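Dehydroquinate synthase (Thermus thermophilus, PDB 1UJN) probably catalyses the second step of the shikimate pathway, converting the seven-carbon sugar phosphate DAHP to dehydroquinate with release of phosphate, using NAD and zinc or cobalt. Local coordinates at residues G29-L34 with L50-L55; A112-P117 with G151-L156; T118-I123 with P165-G170. All coordinates share one frame; numbering follows the deposited sequence.

Contact 1: residues G29-L34 with L50-L55; sequences GPAALL and LGVRHL
Leu33 and Leu55 pair as parallel strand neighbours, their CA atoms 4.7 Å apart, where 50-55 comes out of a turn and settles beside the strand that begins at Ala31. One direct hydrogen bond ties the backbones: Leu33 N donates to His54 O at 2.7 Å, with an N-H...O angle of 153°. The same carbonyl also receives a CA-H...O contact from Ala32, and a second contact of this kind runs the other way, from Leu55 CA to Leu33 O at 3.2 Å. One step earlier the chains stand too far apart to bond directly, and a water takes over, donating to Ala31 O and accepting from Arg53 N.

Val52 packs its two methyls against Ala31 and Leu33 where the backbones diverge. With CG1 anti to the backbone N (chi1 -178°), that branch lies against Leu33 CB at 4.0 Å and the adjoining peptide, while CG2 reaches Ala31 CB at 4.1 Å. Here a strand-helix-strand connection closes: strand 31-36 leads into helix 40-50, Gly51 leaves the helix with positive phi, and the chain returns as edge strand 55-58 in a right-handed beta-alpha-beta crossover, the usual unit of a Rossmann-like nucleotide-binding sheet. Leu33 and Leu55 share the face under that helix; Leu33 CB meets Leu55 CG at 4.2 Å, and Ala43 and Val46 cover Leu33 while Gln44 and Ala47 cover Leu55.

Ala32 belongs to the other face, where its methyl touches His54 CB at 4.1 Å and both residues pack on Trp76 of helix 67-80. The imidazole of His54 turns its CD2 edge to Ala31 O at 3.5 Å, the oxygen lying near the ring plane. On the far side of strand 31-36, Ala32 bonds through its backbone to Thr87 and Leu89.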
loop_
_atom_site.group_PDB
_atom_site.type_symbol
_atom_site.label_atom_id
_atom_site.label_comp_id
_atom_site.label_asym_id
_atom_site.label_seq_id
_atom_site.Cartn_x
_atom_site.Cartn_y
_atom_site.Cartn_z
ATOM N N GLY A 29 -5.357 4.464 -21.387
ATOM C CA GLY A 29 -6.547 4.666 -20.580
ATOM C C GLY A 29 -6.583 6.067 -20.009
ATOM O O GLY A 29 -5.758 6.903 -20.385
ATOM N N PRO A 30 -7.528 6.362 -19.102
ATOM C CA PRO A 30 -7.609 7.701 -18.512
ATOM C C PRO A 30 -6.328 8.057 -17.758
ATOM O O PRO A 30 -5.509 7.177 -17.458
ATOM C CB PRO A 30 -8.838 7.611 -17.604
ATOM C CG PRO A 30 -9.632 6.411 -18.026
ATOM C CD PRO A 30 -8.576 5.479 -18.564
ATOM N N ALA A 31 -6.149 9.341 -17.460
ATOM C CA ALA A 31 -4.943 9.783 -16.768
ATOM C C ALA A 31 -5.104 11.114 -16.049
ATOM O O ALA A 31 -6.034 11.879 -16.314
ATOM C CB ALA A 31 -3.788 9.871 -17.771
ATOM N N ALA A 32 -4.179 11.379 -15.132
ATOM C CA ALA A 32 -4.160 12.616 -14.370
ATOM C C ALA A 32 -2.687 12.928 -14.153
ATOM O O ALA A 32 -1.855 12.017 -14.155
ATOM C CB ALA A 32 -4.873 12.431 -13.033
ATOM N N LEU A 33 -2.355 14.202 -13.981
ATOM C CA LEU A 33 -0.964 14.580 -13.796
ATOM C C LEU A 33 -0.803 15.479 -12.578
ATOM O O LEU A 33 -1.493 16.484 -12.435
ATOM C CB LEU A 33 -0.436 15.279 -15.064
ATOM C CG LEU A 33 1.060 15.621 -15.161
ATOM C CD1 LEU A 33 1.454 15.771 -16.631
ATOM C CD2 LEU A 33 1.358 16.906 -14.386
ATOM N N LEU A 34 0.106 15.074 -11.693
ATOM C CA LEU A 34 0.425 15.793 -10.467
ATOM C C LEU A 34 1.803 16.424 -10.691
ATOM O O LEU A 34 2.728 15.745 -11.154
ATOM C CB LEU A 34 0.488 14.795 -9.305
ATOM C CG LEU A 34 0.683 15.328 -7.890
ATOM C CD1 LEU A 34 -0.566 16.099 -7.479
ATOM C CD2 LEU A 34 0.943 14.166 -6.923
ATOM N N LEU A 50 0.967 14.030 -24.183
ATOM C CA LEU A 50 0.300 12.759 -23.939
ATOM C C LEU A 50 -1.226 12.802 -23.870
ATOM O O LEU A 50 -1.868 11.767 -23.683
ATOM C CB LEU A 50 0.874 12.142 -22.660
ATOM C CG LEU A 50 2.386 11.886 -22.761
ATOM C CD1 LEU A 50 2.978 11.550 -21.401
ATOM C CD2 LEU A 50 2.627 10.756 -23.751
ATOM N N GLY A 51 -1.803 13.990 -24.021
ATOM C CA GLY A 51 -3.252 14.122 -23.989
ATOM C C GLY A 51 -3.897 14.070 -22.613
ATOM O O GLY A 51 -5.049 13.644 -22.478
ATOM N N VAL A 52 -3.168 14.499 -21.587
ATOM C CA VAL A 52 -3.705 14.489 -20.233
ATOM C C VAL A 52 -4.476 15.780 -19.979
ATOM O O VAL A 52 -3.964 16.872 -20.213
ATOM C CB VAL A 52 -2.576 14.340 -19.195
ATOM C CG1 VAL A 52 -3.162 14.289 -17.793
ATOM C CG2 VAL A 52 -1.783 13.069 -19.487
ATOM N N ARG A 53 -5.703 15.645 -19.491
ATOM C CA ARG A 53 -6.573 16.812 -19.270
ATOM C C ARG A 53 -6.721 17.204 -17.783
ATOM O O ARG A 53 -7.118 18.310 -17.442
ATOM C CB ARG A 53 -7.947 16.503 -19.867
ATOM C CG ARG A 53 -7.867 16.113 -21.343
ATOM C CD ARG A 53 -7.275 17.234 -22.205
ATOM N NE ARG A 53 -7.840 18.531 -21.823
ATOM C CZ ARG A 53 -7.415 19.613 -22.501
ATOM N NH1 ARG A 53 -6.525 19.484 -23.470
ATOM N NH2 ARG A 53 -7.901 20.819 -22.193
ATOM N N HIS A 54 -6.411 16.292 -16.868
ATOM C CA HIS A 54 -6.538 16.573 -15.441
ATOM C C HIS A 54 -5.169 16.818 -14.818
ATOM O O HIS A 54 -4.344 15.906 -14.750
ATOM C CB HIS A 54 -7.215 15.398 -14.738
ATOM C CG HIS A 54 -8.508 14.985 -15.366
ATOM N ND1 HIS A 54 -9.573 15.848 -15.512
ATOM C CD2 HIS A 54 -8.904 13.804 -15.898
ATOM C CE1 HIS A 54 -10.569 15.217 -16.110
ATOM N NE2 HIS A 54 -10.189 13.976 -16.354
ATOM N N LEU A 55 -4.936 18.047 -14.364
ATOM C CA LEU A 55 -3.658 18.409 -13.753
ATOM C C LEU A 55 -3.838 19.088 -12.407
ATOM O O LEU A 55 -4.748 19.893 -12.232
ATOM C CB LEU A 55 -2.871 19.356 -14.662
ATOM C CG LEU A 55 -2.325 18.863 -16.003
ATOM C CD1 LEU A 55 -3.451 18.744 -17.017
ATOM C CD2 LEU A 55 -1.274 19.849 -16.494
HETATM O O HOH W 1 -6.661 13.169 -18.799
#

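Contact 2: residues A112-P117 with G151-L156; sequences AYLAFP and GVYAEL
Ala115 sits between Gly151 and Tyr153 and bonds to both through its backbone: its N donates to Gly151 O at 3.0 Å, almost straight at 175°, and its O accepts from Tyr153 N at 2.8 Å. This is the alternation of parallel strands, with CA-H groups of Val152 and Phe116 adding contacts to Ala115 O and Tyr153 O. The strand axes approach to 4.7 Å at 21°.

Phe116 and Tyr153 stand side by side in the register, which puts both side chains on the face that carries Leu114. The Phe116 ring leans over the start of the tyrosine side chain, CD2 and CE2 both 3.7 Å from Tyr153 CB, and the two ring planes are inclined at 31° with centroids 5.7 Å apart. Leu114 CD2 comes to the edge of the tyrosine ring, 4.2 Å from CE2, and also lies over Gly151. On the other face Val152 CG1 meets Pro117 CD at 3.7 Å, the side chains at about a right angle, while Pro117 CG rests on Ala154 CB.

These are two central strands of the mixed sheet in the N-terminal, Rossmann-like domain, with strand 87-92 beyond 112-117 and strand 12-17 beyond 151-155. At their C-terminal ends the strands part, and two waters fill in: one donates to Pro117 O and Tyr153 O and accepts from Glu155 N, the other donates to Pro117 O and Glu155 O.

Further out, Pro13 and Leu15 pack on Tyr153, Leu89 and Val91 on Phe116, and Ile123 on Pro117 and Ala154. Glu155 OE1 accepts from the backbone N of Gly19 and Val20, holding the end of this strand to the chain just after strand 12-17.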
loop_
_atom_site.group_PDB
_atom_site.type_symbol
_atom_site.label_atom_id
_atom_site.label_comp_id
_atom_site.label_asym_id
_atom_site.label_seq_id
_atom_site.Cartn_x
_atom_site.Cartn_y
_atom_site.Cartn_z
ATOM N N ALA A 112 -1.279 2.470 -12.064
ATOM C CA ALA A 112 0.038 2.706 -12.645
ATOM C C ALA A 112 0.436 4.173 -12.555
ATOM O O ALA A 112 -0.419 5.061 -12.504
ATOM C CB ALA A 112 0.035 2.269 -14.107
ATOM N N TYR A 113 1.736 4.431 -12.491
ATOM C CA TYR A 113 2.195 5.811 -12.498
ATOM C C TYR A 113 3.479 5.927 -13.300
ATOM O O TYR A 113 4.245 4.963 -13.416
ATOM C CB TYR A 113 2.369 6.383 -11.083
ATOM C CG TYR A 113 3.585 5.941 -10.306
ATOM C CD1 TYR A 113 3.618 4.712 -9.663
ATOM C CD2 TYR A 113 4.674 6.794 -10.157
ATOM C CE1 TYR A 113 4.709 4.344 -8.874
ATOM C CE2 TYR A 113 5.771 6.435 -9.374
ATOM C CZ TYR A 113 5.777 5.218 -8.733
ATOM O OH TYR A 113 6.838 4.884 -7.919
ATOM N N LEU A 114 3.660 7.094 -13.907
ATOM C CA LEU A 114 4.843 7.392 -14.700
ATOM C C LEU A 114 5.556 8.526 -13.990
ATOM O O LEU A 114 4.924 9.486 -13.549
ATOM C CB LEU A 114 4.448 7.844 -16.107
ATOM C CG LEU A 114 3.789 6.793 -17.002
ATOM C CD1 LEU A 114 3.346 7.446 -18.308
ATOM C CD2 LEU A 114 4.770 5.664 -17.266
ATOM N N ALA A 115 6.871 8.411 -13.878
ATOM C CA ALA A 115 7.653 9.434 -13.202
ATOM C C ALA A 115 8.447 10.293 -14.181
ATOM O O ALA A 115 9.064 9.779 -15.112
ATOM C CB ALA A 115 8.600 8.784 -12.212
ATOM N N PHE A 116 8.416 11.603 -13.959
ATOM C CA PHE A 116 9.167 12.552 -14.781
ATOM C C PHE A 116 9.979 13.381 -13.792
ATOM O O PHE A 116 9.589 14.491 -13.418
ATOM C CB PHE A 116 8.220 13.445 -15.573
ATOM C CG PHE A 116 7.390 12.697 -16.572
ATOM C CD1 PHE A 116 6.221 12.056 -16.182
ATOM C CD2 PHE A 116 7.795 12.606 -17.900
ATOM C CE1 PHE A 116 5.460 11.330 -17.108
ATOM C CE2 PHE A 116 7.042 11.883 -18.829
ATOM C CZ PHE A 116 5.875 11.246 -18.431
ATOM N N PRO A 117 11.115 12.837 -13.339
ATOM C CA PRO A 117 11.969 13.540 -12.377
ATOM C C PRO A 117 12.528 14.849 -12.923
ATOM O O PRO A 117 12.916 14.937 -14.087
ATOM C CB PRO A 117 13.047 12.503 -12.050
ATOM C CG PRO A 117 13.162 11.728 -13.327
ATOM C CD PRO A 117 11.721 11.559 -13.757
ATOM N N GLY A 151 7.390 3.544 -15.785
ATOM C CA GLY A 151 8.448 4.128 -16.595
ATOM C C GLY A 151 8.958 5.402 -15.939
ATOM O O GLY A 151 8.218 6.053 -15.198
ATOM N N VAL A 152 10.221 5.750 -16.192
ATOM C CA VAL A 152 10.822 6.972 -15.642
ATOM C C VAL A 152 11.404 7.733 -16.828
ATOM O O VAL A 152 12.168 7.171 -17.609
ATOM C CB VAL A 152 11.958 6.669 -14.649
ATOM C CG1 VAL A 152 12.587 7.975 -14.153
ATOM C CG2 VAL A 152 11.412 5.883 -13.460
ATOM N N TYR A 153 11.035 9.001 -16.955
ATOM C CA TYR A 153 11.485 9.825 -18.071
ATOM C C TYR A 153 12.088 11.118 -17.555
ATOM O O TYR A 153 11.367 12.020 -17.129
ATOM C CB TYR A 153 10.289 10.093 -18.989
ATOM C CG TYR A 153 9.704 8.804 -19.530
ATOM C CD1 TYR A 153 10.196 8.237 -20.705
ATOM C CD2 TYR A 153 8.743 8.089 -18.807
ATOM C CE1 TYR A 153 9.752 6.985 -21.144
ATOM C CE2 TYR A 153 8.300 6.835 -19.234
ATOM C CZ TYR A 153 8.811 6.293 -20.401
ATOM O OH TYR A 153 8.422 5.037 -20.817
ATOM N N ALA A 154 13.420 11.182 -17.599
ATOM C CA ALA A 154 14.189 12.329 -17.118
ATOM C C ALA A 154 14.592 13.261 -18.248
ATOM O O ALA A 154 15.552 12.995 -18.977
ATOM C CB ALA A 154 15.437 11.845 -16.376
ATOM N N GLU A 155 13.844 14.349 -18.379
ATOM C CA GLU A 155 14.083 15.355 -19.403
ATOM C C GLU A 155 15.140 16.306 -18.871
ATOM O O GLU A 155 14.861 17.117 -17.993
ATOM C CB GLU A 155 12.790 16.119 -19.683
ATOM C CG GLU A 155 12.947 17.271 -20.658
ATOM C CD GLU A 155 13.629 16.849 -21.935
ATOM O OE1 GLU A 155 13.102 15.950 -22.629
ATOM O OE2 GLU A 155 14.700 17.415 -22.244
ATOM N N LEU A 156 16.351 16.208 -19.404
ATOM C CA LEU A 156 17.444 17.054 -18.946
ATOM C C LEU A 156 17.179 18.550 -19.140
ATOM O O LEU A 156 17.692 19.372 -18.388
ATOM C CB LEU A 156 18.747 16.631 -19.637
ATOM C CG LEU A 156 19.110 15.163 -19.371
ATOM C CD1 LEU A 156 20.404 14.800 -20.085
ATOM C CD2 LEU A 156 19.249 14.931 -17.871
HETATM O O HOH W 2 11.649 14.628 -16.518
HETATM O O HOH W 3 15.114 16.131 -15.267
#

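Contact 3: residues T118-I123 with P165-G170; sequences TTTLAI and PTFKEG
Thr120 lies across Phe167 at about a right angle, its CG2 methyl 3.6 Å from CD2 and 3.7 Å from CE2 of the ring. Its other branch does the polar work: OG1 donates to Phe167 O at 2.7 Å, approaching at 120° to the C=O bond and tilted 30° from the carbonyl plane. A chi1 of 45° places OG1 between the backbone N and the carbonyl carbon, and leaves CG2 against CD2 and CE2 of the ring, approaching obliquely, so one side chain meets both the backbone and the aromatic group of Phe167.

Gly170, a turn later, makes the close approach possible. Its CA is 3.2 Å from Thr120 OG1 and 3.6 Å from Leu121 N, and the CA atoms of Leu121 and Gly170 are only 3.8 Å apart; there is no room there for a side chain. A water completes the junction, accepting from Leu121 N at 3.0 Å and donating to Thr166 O.

The contact sets the first turn of helix 120-126 against the early part of helix 164-181. Thr119 is the N-cap of the former, its OG1 accepting from Ala122 N at 3.0 Å, and together with Thr118 it is predicted to bind NAD. Leu121 touches Glu173 of the second helix, which is predicted to bind zinc together with His231 and His247 from other helices, while Glu169 OE2 accepts from Gly248 N.

The hydroxyl bond to Phe167 O and the water link to Thr166 O both use helix backbone groups, and so tie the start of helix 120-126, just after the predicted NAD-binding threonines, to the helix carrying Glu173.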
loop_
_atom_site.group_PDB
_atom_site.type_symbol
_atom_site.label_atom_id
_atom_site.label_comp_id
_atom_site.label_asym_id
_atom_site.label_seq_id
_atom_site.Cartn_x
_atom_site.Cartn_y
_atom_site.Cartn_z
ATOM N N THR A 118 12.543 15.871 -12.078
ATOM C CA THR A 118 13.043 17.178 -12.487
ATOM C C THR A 118 14.190 17.689 -11.612
ATOM O O THR A 118 14.506 18.881 -11.619
ATOM C CB THR A 118 11.904 18.221 -12.498
ATOM O OG1 THR A 118 11.294 18.276 -11.208
ATOM C CG2 THR A 118 10.852 17.839 -13.537
ATOM N N THR A 119 14.806 16.791 -10.853
ATOM C CA THR A 119 15.946 17.154 -10.013
ATOM C C THR A 119 16.980 16.044 -10.191
ATOM O O THR A 119 16.634 14.934 -10.596
ATOM C CB THR A 119 15.588 17.238 -8.505
ATOM O OG1 THR A 119 15.288 15.927 -8.005
ATOM C CG2 THR A 119 14.394 18.166 -8.280
ATOM N N THR A 120 18.246 16.331 -9.900
ATOM C CA THR A 120 19.265 15.298 -10.052
ATOM C C THR A 120 19.074 14.201 -9.010
ATOM O O THR A 120 19.247 13.016 -9.298
ATOM C CB THR A 120 20.685 15.886 -9.922
ATOM O OG1 THR A 120 20.740 16.777 -8.803
ATOM C CG2 THR A 120 21.055 16.644 -11.193
ATOM N N LEU A 121 18.706 14.592 -7.798
ATOM C CA LEU A 121 18.494 13.612 -6.740
ATOM C C LEU A 121 17.378 12.646 -7.129
ATOM O O LEU A 121 17.472 11.448 -6.868
ATOM C CB LEU A 121 18.144 14.320 -5.421
ATOM C CG LEU A 121 17.902 13.433 -4.190
ATOM C CD1 LEU A 121 19.115 12.545 -3.940
ATOM C CD2 LEU A 121 17.627 14.315 -2.975
ATOM N N ALA A 122 16.321 13.157 -7.760
ATOM C CA ALA A 122 15.214 12.296 -8.164
ATOM C C ALA A 122 15.647 11.352 -9.283
ATOM O O ALA A 122 15.215 10.201 -9.332
ATOM C CB ALA A 122 14.024 13.135 -8.613
ATOM N N ILE A 123 16.502 11.837 -10.182
ATOM C CA ILE A 123 16.985 11.009 -11.277
ATOM C C ILE A 123 17.914 9.905 -10.764
ATOM O O ILE A 123 17.730 8.730 -11.076
ATOM C CB ILE A 123 17.762 11.857 -12.321
ATOM C CG1 ILE A 123 16.819 12.864 -12.985
ATOM C CG2 ILE A 123 18.400 10.941 -13.374
ATOM C CD1 ILE A 123 17.505 13.786 -13.989
ATOM N N PRO A 165 22.722 24.631 -5.977
ATOM C CA PRO A 165 22.945 23.802 -4.786
ATOM C C PRO A 165 22.154 22.496 -4.826
ATOM O O PRO A 165 22.660 21.441 -4.437
ATOM C CB PRO A 165 22.504 24.714 -3.644
ATOM C CG PRO A 165 22.832 26.090 -4.176
ATOM C CD PRO A 165 22.324 25.999 -5.594
ATOM N N THR A 166 20.914 22.582 -5.299
ATOM C CA THR A 166 20.035 21.424 -5.410
ATOM C C THR A 166 20.568 20.511 -6.508
ATOM O O THR A 166 20.535 19.285 -6.384
ATOM C CB THR A 166 18.600 21.854 -5.763
ATOM O OG1 THR A 166 18.125 22.775 -4.771
ATOM C CG2 THR A 166 17.670 20.646 -5.802
ATOM N N PHE A 167 21.055 21.115 -7.588
ATOM C CA PHE A 167 21.620 20.354 -8.695
ATOM C C PHE A 167 22.787 19.518 -8.179
ATOM O O PHE A 167 22.911 18.337 -8.493
ATOM C CB PHE A 167 22.106 21.312 -9.794
ATOM C CG PHE A 167 22.865 20.635 -10.902
ATOM C CD1 PHE A 167 24.256 20.633 -10.912
ATOM C CD2 PHE A 167 22.188 19.992 -11.933
ATOM C CE1 PHE A 167 24.960 20.002 -11.932
ATOM C CE2 PHE A 167 22.884 19.356 -12.961
ATOM C CZ PHE A 167 24.270 19.361 -12.961
ATOM N N LYS A 168 23.632 20.139 -7.368
ATOM C CA LYS A 168 24.799 19.459 -6.814
ATOM C C LYS A 168 24.452 18.387 -5.791
ATOM O O LYS A 168 25.160 17.387 -5.675
ATOM C CB LYS A 168 25.756 20.480 -6.197
ATOM C CG LYS A 168 26.343 21.437 -7.220
ATOM C CD LYS A 168 27.481 22.267 -6.618
ATOM C CE LYS A 168 28.195 23.078 -7.692
ATOM N NZ LYS A 168 29.299 23.896 -7.120
ATOM N N GLU A 169 23.372 18.587 -5.043
ATOM C CA GLU A 169 22.964 17.589 -4.052
ATOM C C GLU A 169 22.834 16.222 -4.702
ATOM O O GLU A 169 23.257 15.213 -4.140
ATOM C CB GLU A 169 21.617 17.941 -3.440
ATOM C CG GLU A 169 21.665 18.934 -2.330
ATOM C CD GLU A 169 20.333 19.010 -1.620
ATOM O OE1 GLU A 169 19.690 20.078 -1.686
ATOM O OE2 GLU A 169 19.927 17.995 -1.010
ATOM N N GLY A 170 22.227 16.197 -5.886
ATOM C CA GLY A 170 22.052 14.946 -6.601
ATOM C C GLY A 170 23.368 14.336 -7.044
ATOM O O GLY A 170 23.517 13.110 -7.084
HETATM O O HOH W 4 18.542 17.434 -6.856
#

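How the contacts relate
Contacts 1 and 2 belong to the same mixed sheet, their centres 14 Å apart: 29-34 with 50-55 forms one edge, 112-117 with 151-156 lies further in, and strand 87-92 runs between them. Leu50 touches Phe116 over strand 87-92. Contact 1 closes before the others open along the chain, whereas contacts 2 and 3 interlock, strand 112-117 leading into helix 120-126 and strand 151-155 preceding helix 164-181. Their centres are 15 Å apart, and Pro117 and Ala154 pack on Ala122 and Ile123. The series therefore runs from the sheet's edge, through its middle, to the predicted NAD and metal sites near the chain's centre.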